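Envelope protein (White spot syndrome virus, PDB 7DDA) is an envelope protein of the virion whose C-terminal domain, the part described here, binds sulfate ions at sites held responsible for binding heparin. Local coordinates at residues Val35-Asp40 / Asp47-Leu52; Leu98-Arg103 / Leu161-Phe166; Thr128-Ala133 / Phe150-Gln155. All blocks are in the same frame, centred on the assembly; numbering follows the deposited sequence.

Contact 1: Val35-Asp40 / Asp47-Leu52; sequences VIVKAD and DEVYNL
Ile36 and Tyr50 face each other as an antiparallel hydrogen-bonded pair: Ile36 N gives a nearly straight bond to Tyr50 O (2.8 Å, 171°), lying in the carbonyl plane, and Tyr50 N returns one to Ile36 O at 2.9 Å. Their side chains lie alongside and point the same way, CD1 of Ile36 coming obliquely to CD2 of the tyrosine ring at 4.1 Å. On the other face CG1 of Val35 meets CG1 of Val49 at 3.6 Å and also touches OD1 of Asn51. At the far end the pairing is interrupted by a classic beta bulge, Asp47 and Glu48 both facing Lys38: Lys38 O accepts from Asp47 N at 2.6 Å and only weakly from Glu48 N at 3.3 Å. The Lys38 chain leaves with CG anti to N (chi1 174°), then bends at chi3 and chi4 back over CB of Asp47, and NZ reaches OD2 of that residue in a weak salt bridge of 3.3 Å. Lys160 pairs with Asp47 OD2 and also with Asp40 OD1. Ile82 of the opposing sheet covers the Val35, Val37 and Val49 face; the Tyr50 and Glu48 side chains reach the second subunit, at Phe166 O and Arg114. The hairpin offers a largely apolar face to the core and a mixed one, Ile36 and Leu52 among its polar groups, to the second subunit, while two lysines probably ease the repulsion between Asp40 and Asp47.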
loop_
_atom_site.group_PDB
_atom_site.type_symbol
_atom_site.label_atom_id
_atom_site.label_comp_id
_atom_site.label_asym_id
_atom_site.label_seq_id
_atom_site.Cartn_x
_atom_site.Cartn_y
_atom_site.Cartn_z
ATOM N N VAL A 35 -10.430 0.046 -4.424
ATOM C CA VAL A 35 -10.429 -0.226 -5.855
ATOM C C VAL A 35 -9.008 -0.016 -6.374
ATOM O O VAL A 35 -8.426 1.065 -6.199
ATOM C CB VAL A 35 -11.454 0.658 -6.597
ATOM C CG1 VAL A 35 -11.566 0.260 -8.060
ATOM C CG2 VAL A 35 -12.812 0.559 -5.920
ATOM N N ILE A 36 -8.451 -1.052 -6.999
ATOM C CA ILE A 36 -7.079 -1.051 -7.502
ATOM C C ILE A 36 -7.138 -0.919 -9.015
ATOM O O ILE A 36 -7.693 -1.782 -9.705
ATOM C CB ILE A 36 -6.323 -2.323 -7.082
ATOM C CG1 ILE A 36 -6.407 -2.530 -5.567
ATOM C CG2 ILE A 36 -4.858 -2.261 -7.504
ATOM C CD1 ILE A 36 -5.700 -3.808 -5.088
ATOM N N VAL A 37 -6.592 0.173 -9.535
ATOM C CA VAL A 37 -6.658 0.489 -10.955
ATOM C C VAL A 37 -5.259 0.353 -11.531
ATOM O O VAL A 37 -4.305 0.944 -11.001
ATOM C CB VAL A 37 -7.207 1.906 -11.202
ATOM C CG1 VAL A 37 -7.076 2.284 -12.687
ATOM C CG2 VAL A 37 -8.642 2.025 -10.712
ATOM N N LYS A 38 -5.143 -0.425 -12.613
ATOM C CA LYS A 38 -3.923 -0.539 -13.396
ATOM C C LYS A 38 -4.055 0.297 -14.670
ATOM O O LYS A 38 -4.972 0.073 -15.473
ATOM C CB LYS A 38 -3.633 -2.000 -13.738
ATOM C CG LYS A 38 -2.454 -2.154 -14.687
ATOM C CD LYS A 38 -1.785 -3.513 -14.563
ATOM C CE LYS A 38 -2.395 -4.535 -15.481
ATOM N NZ LYS A 38 -1.852 -4.379 -16.848
ATOM N N ALA A 39 -3.137 1.245 -14.859
ATOM C CA ALA A 39 -3.138 2.117 -16.026
ATOM C C ALA A 39 -1.766 2.105 -16.691
ATOM O O ALA A 39 -0.745 1.867 -16.045
ATOM C CB ALA A 39 -3.512 3.552 -15.649
ATOM N N ASP A 40 -1.739 2.392 -17.987
ATOM C CA ASP A 40 -0.495 2.313 -18.739
ATOM C C ASP A 40 0.317 3.602 -18.606
ATOM O O ASP A 40 -0.224 4.700 -18.753
ATOM C CB ASP A 40 -0.788 2.029 -20.205
ATOM C CG ASP A 40 0.464 1.810 -20.994
ATOM O OD1 ASP A 40 0.977 0.670 -20.973
ATOM O OD2 ASP A 40 0.955 2.798 -21.592
ATOM N N ASP A 47 -6.101 -0.250 -17.832
ATOM C CA ASP A 47 -6.076 -1.653 -18.215
ATOM C C ASP A 47 -7.026 -2.513 -17.400
ATOM O O ASP A 47 -7.452 -3.559 -17.889
ATOM C CB ASP A 47 -4.673 -2.239 -18.068
ATOM C CG ASP A 47 -3.683 -1.644 -19.038
ATOM O OD1 ASP A 47 -4.108 -1.131 -20.088
ATOM O OD2 ASP A 47 -2.463 -1.711 -18.756
ATOM N N GLU A 48 -7.351 -2.114 -16.172
ATOM C CA GLU A 48 -8.125 -2.968 -15.285
ATOM C C GLU A 48 -8.616 -2.154 -14.093
ATOM O O GLU A 48 -7.887 -1.305 -13.571
ATOM C CB GLU A 48 -7.293 -4.169 -14.796
ATOM C CG GLU A 48 -8.030 -5.030 -13.795
ATOM C CD GLU A 48 -7.218 -6.192 -13.287
ATOM O OE1 GLU A 48 -6.327 -5.995 -12.446
ATOM O OE2 GLU A 48 -7.489 -7.322 -13.712
ATOM N N VAL A 49 -9.853 -2.430 -13.678
ATOM C CA VAL A 49 -10.467 -1.871 -12.481
ATOM C C VAL A 49 -10.826 -3.044 -11.577
ATOM O O VAL A 49 -11.769 -3.786 -11.859
ATOM C CB VAL A 49 -11.701 -1.021 -12.812
ATOM C CG1 VAL A 49 -12.314 -0.437 -11.541
ATOM C CG2 VAL A 49 -11.316 0.085 -13.775
ATOM N N TYR A 50 -10.083 -3.210 -10.488
ATOM C CA TYR A 50 -10.148 -4.395 -9.640
ATOM C C TYR A 50 -10.771 -3.999 -8.308
ATOM O O TYR A 50 -10.183 -3.218 -7.555
ATOM C CB TYR A 50 -8.741 -4.961 -9.475
ATOM C CG TYR A 50 -8.586 -6.240 -8.690
ATOM C CD1 TYR A 50 -8.766 -7.472 -9.294
ATOM C CD2 TYR A 50 -8.193 -6.212 -7.352
ATOM C CE1 TYR A 50 -8.581 -8.642 -8.586
ATOM C CE2 TYR A 50 -8.017 -7.372 -6.642
ATOM C CZ TYR A 50 -8.213 -8.588 -7.263
ATOM O OH TYR A 50 -8.029 -9.752 -6.552
ATOM N N ASN A 51 -11.959 -4.518 -8.019
ATOM C CA ASN A 51 -12.727 -4.105 -6.847
ATOM C C ASN A 51 -12.528 -5.084 -5.697
ATOM O O ASN A 51 -12.626 -6.299 -5.886
ATOM C CB ASN A 51 -14.215 -3.985 -7.189
ATOM C CG ASN A 51 -14.462 -3.121 -8.430
ATOM O OD1 ASN A 51 -14.181 -1.925 -8.423
ATOM N ND2 ASN A 51 -14.974 -3.729 -9.499
ATOM N N LEU A 52 -12.247 -4.548 -4.507
ATOM C CA LEU A 52 -12.150 -5.337 -3.280
ATOM C C LEU A 52 -13.477 -5.229 -2.527
ATOM O O LEU A 52 -13.809 -4.168 -1.986
ATOM C CB LEU A 52 -10.988 -4.865 -2.412
ATOM C CG LEU A 52 -9.651 -5.582 -2.612
ATOM C CD1 LEU A 52 -9.369 -5.751 -4.080
ATOM C CD2 LEU A 52 -8.501 -4.848 -1.926
#

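Contact 2: Leu98-Arg103 / Leu161-Phe166; sequences LLYGLR and LIIYFF
The Tyr100 ring takes CD1 of Ile163 in an off-centre CH-pi contact, 4.2 Å from the ring centroid and 29° off the normal; the nearest ring atom to this methyl is CD2, at 3.8 Å. CD2 of Leu161 comes obliquely to CE2 of the same ring, and the tyrosine hydroxyl goes on to a hydrogen bond with Gly44 O. The second ring, that of Phe165, is met obliquely by CD1 of Leu102, 3.5 Å from its CD2. Leu102, its CG opposite the backbone N (chi1 178°), extends toward the other sheet to make this contact. No hydrogen bond joins the two segments. Their axes stay 10.8 Å apart at closest and are turned by -29°, the aligned face-to-face packing of a beta sandwich, with strand 95-104 from one antiparallel sheet and strand 160-170 from the other. At the Leu98 end two leucine methyls meet: CD1 of Leu98 touches CD2 of Leu161 at 3.7 Å, the two side chains reaching across from opposing sheets. Val37 and Cys113, from the strands flanking 160-170, also pack on Phe165, and Tyr148, from the opposite sheet, touches it as well; Phe150 lies against both Leu161 and Ile163.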
loop_
_atom_site.group_PDB
_atom_site.type_symbol
_atom_site.label_atom_id
_atom_site.label_comp_id
_atom_site.label_asym_id
_atom_site.label_seq_id
_atom_site.Cartn_x
_atom_site.Cartn_y
_atom_site.Cartn_z
ATOM N N LEU A 98 -0.423 12.298 -15.582
ATOM C CA LEU A 98 -1.533 11.370 -15.766
ATOM C C LEU A 98 -2.655 11.772 -14.823
ATOM O O LEU A 98 -2.460 11.811 -13.604
ATOM C CB LEU A 98 -1.106 9.926 -15.491
ATOM C CG LEU A 98 0.025 9.407 -16.379
ATOM C CD1 LEU A 98 0.344 7.956 -16.046
ATOM C CD2 LEU A 98 -0.330 9.563 -17.855
ATOM N N LEU A 99 -3.829 12.048 -15.373
ATOM C CA LEU A 99 -4.913 12.584 -14.566
ATOM C C LEU A 99 -6.138 11.699 -14.708
ATOM O O LEU A 99 -6.566 11.399 -15.826
ATOM C CB LEU A 99 -5.220 14.032 -14.966
ATOM C CG LEU A 99 -6.437 14.690 -14.333
ATOM C CD1 LEU A 99 -6.289 14.738 -12.827
ATOM C CD2 LEU A 99 -6.598 16.101 -14.896
ATOM N N TYR A 100 -6.709 11.298 -13.574
ATOM C CA TYR A 100 -7.858 10.408 -13.536
ATOM C C TYR A 100 -8.995 11.041 -12.755
ATOM O O TYR A 100 -8.778 11.905 -11.900
ATOM C CB TYR A 100 -7.463 9.054 -12.928
ATOM C CG TYR A 100 -6.454 8.395 -13.816
ATOM C CD1 TYR A 100 -6.854 7.598 -14.886
ATOM C CD2 TYR A 100 -5.095 8.645 -13.647
ATOM C CE1 TYR A 100 -5.922 7.030 -15.736
ATOM C CE2 TYR A 100 -4.157 8.082 -14.499
ATOM C CZ TYR A 100 -4.574 7.283 -15.539
ATOM O OH TYR A 100 -3.622 6.733 -16.369
ATOM N N GLY A 101 -10.211 10.611 -13.072
ATOM C CA GLY A 101 -11.395 10.997 -12.321
ATOM C C GLY A 101 -12.098 9.775 -11.763
ATOM O O GLY A 101 -12.167 8.736 -12.420
ATOM N N LEU A 102 -12.616 9.904 -10.544
ATOM C CA LEU A 102 -13.503 8.912 -9.952
ATOM C C LEU A 102 -14.848 9.578 -9.679
ATOM O O LEU A 102 -14.918 10.561 -8.930
ATOM C CB LEU A 102 -12.907 8.335 -8.658
ATOM C CG LEU A 102 -13.730 7.296 -7.875
ATOM C CD1 LEU A 102 -12.836 6.274 -7.161
ATOM C CD2 LEU A 102 -14.671 7.952 -6.869
ATOM N N ARG A 103 -15.911 9.037 -10.260
ATOM C CA ARG A 103 -17.254 9.550 -10.022
ATOM C C ARG A 103 -18.031 8.646 -9.072
ATOM O O ARG A 103 -18.123 7.428 -9.286
ATOM C CB ARG A 103 -18.033 9.707 -11.326
ATOM C CG ARG A 103 -19.187 10.692 -11.185
ATOM C CD ARG A 103 -19.968 10.842 -12.487
ATOM N NE ARG A 103 -19.139 11.324 -13.589
ATOM C CZ ARG A 103 -18.724 12.583 -13.738
ATOM N NH1 ARG A 103 -19.064 13.520 -12.858
ATOM N NH2 ARG A 103 -17.960 12.913 -14.774
ATOM N N LEU A 161 1.054 2.189 -14.038
ATOM C CA LEU A 161 0.686 2.945 -12.846
ATOM C C LEU A 161 -0.435 2.192 -12.141
ATOM O O LEU A 161 -1.473 1.910 -12.747
ATOM C CB LEU A 161 0.256 4.367 -13.216
ATOM C CG LEU A 161 -0.186 5.328 -12.109
ATOM C CD1 LEU A 161 0.928 5.582 -11.097
ATOM C CD2 LEU A 161 -0.648 6.638 -12.722
ATOM N N ILE A 162 -0.210 1.826 -10.882
ATOM C CA ILE A 162 -1.224 1.165 -10.070
ATOM C C ILE A 162 -1.719 2.180 -9.049
ATOM O O ILE A 162 -0.935 2.681 -8.231
ATOM C CB ILE A 162 -0.682 -0.101 -9.388
ATOM C CG1 ILE A 162 0.098 -0.969 -10.385
ATOM C CG2 ILE A 162 -1.807 -0.902 -8.812
ATOM C CD1 ILE A 162 -0.732 -1.507 -11.549
ATOM N N ILE A 163 -3.008 2.511 -9.117
ATOM C CA ILE A 163 -3.622 3.487 -8.227
ATOM C C ILE A 163 -4.598 2.765 -7.309
ATOM O O ILE A 163 -5.429 1.970 -7.771
ATOM C CB ILE A 163 -4.348 4.599 -8.999
ATOM C CG1 ILE A 163 -3.497 5.142 -10.136
ATOM C CG2 ILE A 163 -4.755 5.708 -8.063
ATOM C CD1 ILE A 163 -4.328 5.976 -11.120
ATOM N N TYR A 164 -4.503 3.050 -6.015
ATOM C CA TYR A 164 -5.378 2.454 -5.017
ATOM C C TYR A 164 -6.311 3.545 -4.509
ATOM O O TYR A 164 -5.855 4.587 -4.030
ATOM C CB TYR A 164 -4.573 1.824 -3.872
ATOM C CG TYR A 164 -3.569 0.755 -4.305
ATOM C CD1 TYR A 164 -2.410 1.095 -4.999
ATOM C CD2 TYR A 164 -3.778 -0.585 -4.014
ATOM C CE1 TYR A 164 -1.497 0.128 -5.398
ATOM C CE2 TYR A 164 -2.864 -1.562 -4.407
ATOM C CZ TYR A 164 -1.726 -1.202 -5.098
ATOM O OH TYR A 164 -0.803 -2.163 -5.502
ATOM N N PHE A 165 -7.612 3.317 -4.647
ATOM C CA PHE A 165 -8.630 4.243 -4.170
ATOM C C PHE A 165 -9.235 3.671 -2.902
ATOM O O PHE A 165 -9.808 2.572 -2.928
ATOM C CB PHE A 165 -9.718 4.462 -5.222
ATOM C CG PHE A 165 -9.212 5.050 -6.504
ATOM C CD1 PHE A 165 -8.643 4.237 -7.477
ATOM C CD2 PHE A 165 -9.317 6.396 -6.748
ATOM C CE1 PHE A 165 -8.180 4.778 -8.661
ATOM C CE2 PHE A 165 -8.863 6.931 -7.925
ATOM C CZ PHE A 165 -8.295 6.128 -8.882
ATOM N N PHE A 166 -9.119 4.419 -1.803
ATOM C CA PHE A 166 -9.667 4.016 -0.505
ATOM C C PHE A 166 -10.930 4.828 -0.257
ATOM O O PHE A 166 -10.864 6.000 0.125
ATOM C CB PHE A 166 -8.638 4.195 0.600
ATOM C CG PHE A 166 -7.326 3.508 0.307
ATOM C CD1 PHE A 166 -7.244 2.124 0.305
ATOM C CD2 PHE A 166 -6.192 4.239 -0.005
ATOM C CE1 PHE A 166 -6.050 1.484 0.037
ATOM C CE2 PHE A 166 -5.004 3.605 -0.277
ATOM C CZ PHE A 166 -4.926 2.224 -0.250
#

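Contact 3: Thr128-Ala133 / Phe150-Gln155; sequences TNIGVA and FLIPKQ
Gly131 and Leu151 clasp each other through both backbone groups: Gly131 N bonds to Leu151 O at 2.8 Å, and Leu151 N to Gly131 O at 2.7 Å in an almost straight bond (173°), each donor lying in the carbonyl plane it uses. Beside this pair CG2 of Ile130, the branch anti to N with CG1 turned beside it (chi1 -58°), crosses toward Phe150 and packs obliquely against its CD1 at 3.8 Å. The same methyl reaches CG2 of Ile152 more distantly, at 4.3 Å. Toward Thr128 the segments part. Asn129 O sits against the CD end of the Pro153 ring, and Pro153, which has no N-H, cannot continue the backbone bonding there. CG2 of Thr128 only brushes OE1 of Gln155 at 4.2 Å. Gln155 bends at chi2, and its NE2 reaches Pro153 O at 3.0 Å, from above the carbonyl plane, and also Asn127 O. Thr128 OG1 bonds to Asn129 of the second subunit, and Asn129 OD1 to Thr128 of the third. The arrangement is that of an antiparallel beta hairpin at the edge of the sheet within this chain, where Val132 bonds through its backbone to the third subunit, opening at one end into a loop that joins the trimer contacts.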
loop_
_atom_site.group_PDB
_atom_site.type_symbol
_atom_site.label_atom_id
_atom_site.label_comp_id
_atom_site.label_asym_id
_atom_site.label_seq_id
_atom_site.Cartn_x
_atom_site.Cartn_y
_atom_site.Cartn_z
ATOM N N THR A 128 11.158 5.909 -9.762
ATOM C CA THR A 128 9.735 5.595 -9.662
ATOM C C THR A 128 9.010 6.475 -8.652
ATOM O O THR A 128 7.869 6.173 -8.296
ATOM C CB THR A 128 9.492 4.113 -9.324
ATOM O OG1 THR A 128 10.215 3.744 -8.148
ATOM C CG2 THR A 128 9.896 3.207 -10.480
ATOM N N ASN A 129 9.634 7.552 -8.190
ATOM C CA ASN A 129 8.912 8.577 -7.451
ATOM C C ASN A 129 7.684 9.054 -8.229
ATOM O O ASN A 129 7.715 9.200 -9.454
ATOM C CB ASN A 129 9.833 9.758 -7.171
ATOM C CG ASN A 129 10.858 9.458 -6.098
ATOM O OD1 ASN A 129 10.743 8.477 -5.372
ATOM N ND2 ASN A 129 11.864 10.317 -5.984
ATOM N N ILE A 130 6.600 9.297 -7.507
ATOM C CA ILE A 130 5.370 9.833 -8.065
ATOM C C ILE A 130 5.059 11.140 -7.361
ATOM O O ILE A 130 4.986 11.184 -6.131
ATOM C CB ILE A 130 4.207 8.848 -7.891
ATOM C CG1 ILE A 130 4.554 7.524 -8.565
ATOM C CG2 ILE A 130 2.924 9.464 -8.443
ATOM C CD1 ILE A 130 3.538 6.492 -8.377
ATOM N N GLY A 131 4.867 12.206 -8.138
ATOM C CA GLY A 131 4.426 13.474 -7.586
ATOM C C GLY A 131 2.911 13.555 -7.622
ATOM O O GLY A 131 2.287 13.243 -8.640
ATOM N N VAL A 132 2.325 13.961 -6.500
ATOM C CA VAL A 132 0.879 14.152 -6.400
ATOM C C VAL A 132 0.529 15.542 -6.904
ATOM O O VAL A 132 1.188 16.524 -6.550
ATOM C CB VAL A 132 0.399 13.954 -4.952
ATOM C CG1 VAL A 132 -1.135 14.034 -4.872
ATOM C CG2 VAL A 132 0.877 12.619 -4.420
ATOM N N ALA A 133 -0.498 15.628 -7.743
ATOM C CA ALA A 133 -0.959 16.918 -8.248
ATOM C C ALA A 133 -2.393 17.133 -7.786
ATOM O O ALA A 133 -2.626 17.354 -6.595
ATOM C CB ALA A 133 -0.842 16.990 -9.776
ATOM N N PHE A 150 -1.196 12.569 -11.274
ATOM C CA PHE A 150 0.102 12.030 -10.913
ATOM C C PHE A 150 1.154 12.541 -11.882
ATOM O O PHE A 150 0.943 12.521 -13.098
ATOM C CB PHE A 150 0.035 10.513 -10.892
ATOM C CG PHE A 150 -1.051 9.993 -9.999
ATOM C CD1 PHE A 150 -0.846 9.882 -8.627
ATOM C CD2 PHE A 150 -2.300 9.676 -10.515
ATOM C CE1 PHE A 150 -1.850 9.424 -7.794
ATOM C CE2 PHE A 150 -3.319 9.217 -9.686
ATOM C CZ PHE A 150 -3.092 9.086 -8.326
ATOM N N LEU A 151 2.262 13.037 -11.341
ATOM C CA LEU A 151 3.439 13.368 -12.136
ATOM C C LEU A 151 4.394 12.193 -12.040
ATOM O O LEU A 151 4.846 11.852 -10.942
ATOM C CB LEU A 151 4.119 14.631 -11.615
ATOM C CG LEU A 151 5.326 15.183 -12.379
ATOM C CD1 LEU A 151 5.042 15.479 -13.857
ATOM C CD2 LEU A 151 5.860 16.407 -11.658
ATOM N N ILE A 152 4.676 11.545 -13.159
ATOM C CA ILE A 152 5.601 10.414 -13.088
ATOM C C ILE A 152 6.818 10.676 -13.974
ATOM O O ILE A 152 6.719 11.414 -14.967
ATOM C CB ILE A 152 4.924 9.077 -13.463
ATOM C CG1 ILE A 152 4.615 9.016 -14.952
ATOM C CG2 ILE A 152 3.670 8.837 -12.636
ATOM C CD1 ILE A 152 4.234 7.632 -15.429
ATOM N N PRO A 153 7.985 10.129 -13.635
ATOM C CA PRO A 153 9.095 10.132 -14.589
ATOM C C PRO A 153 8.761 9.230 -15.760
ATOM O O PRO A 153 8.016 8.256 -15.617
ATOM C CB PRO A 153 10.271 9.573 -13.778
ATOM C CG PRO A 153 9.816 9.569 -12.348
ATOM C CD PRO A 153 8.333 9.435 -12.388
ATOM N N LYS A 154 9.294 9.583 -16.933
ATOM C CA LYS A 154 9.242 8.690 -18.083
ATOM C C LYS A 154 9.724 7.304 -17.692
ATOM O O LYS A 154 10.764 7.157 -17.051
ATOM C CB LYS A 154 10.104 9.245 -19.215
ATOM C CG LYS A 154 10.120 8.412 -20.487
ATOM C CD LYS A 154 11.218 8.934 -21.430
ATOM C CE LYS A 154 12.524 9.224 -20.661
ATOM N NZ LYS A 154 13.467 10.214 -21.293
ATOM N N GLN A 155 8.965 6.293 -18.080
ATOM C CA GLN A 155 9.259 4.918 -17.727
ATOM C C GLN A 155 9.669 4.089 -18.939
ATOM O O GLN A 155 9.380 4.450 -20.085
ATOM C CB GLN A 155 8.037 4.277 -17.053
ATOM C CG GLN A 155 7.607 5.024 -15.821
ATOM C CD GLN A 155 8.605 4.863 -14.716
ATOM O OE1 GLN A 155 9.203 3.796 -14.550
ATOM N NE2 GLN A 155 8.834 5.938 -13.972
#

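From the N terminus, contact 1 comes first: strand 30-40 turns straight back into strand 46-52, closing a short hairpin before anything else begins. Contact 2 then opens at strand 95-104 and closes only at 160-170, spanning 57 residues, and contact 3 opens and closes within that span as the hairpin of strands 131-135 and 145-153. Contact 1 belongs to one sheet and contact 3 to the other, and contact 2 packs the two sheets together. It meets contact 1 through the pairing of strand 30-40 with 160-170, and contact 3 through the pairing of 95-104 with 145-153. Contacts 1 and 3 do not touch, their nearest atoms being about 6 Å apart.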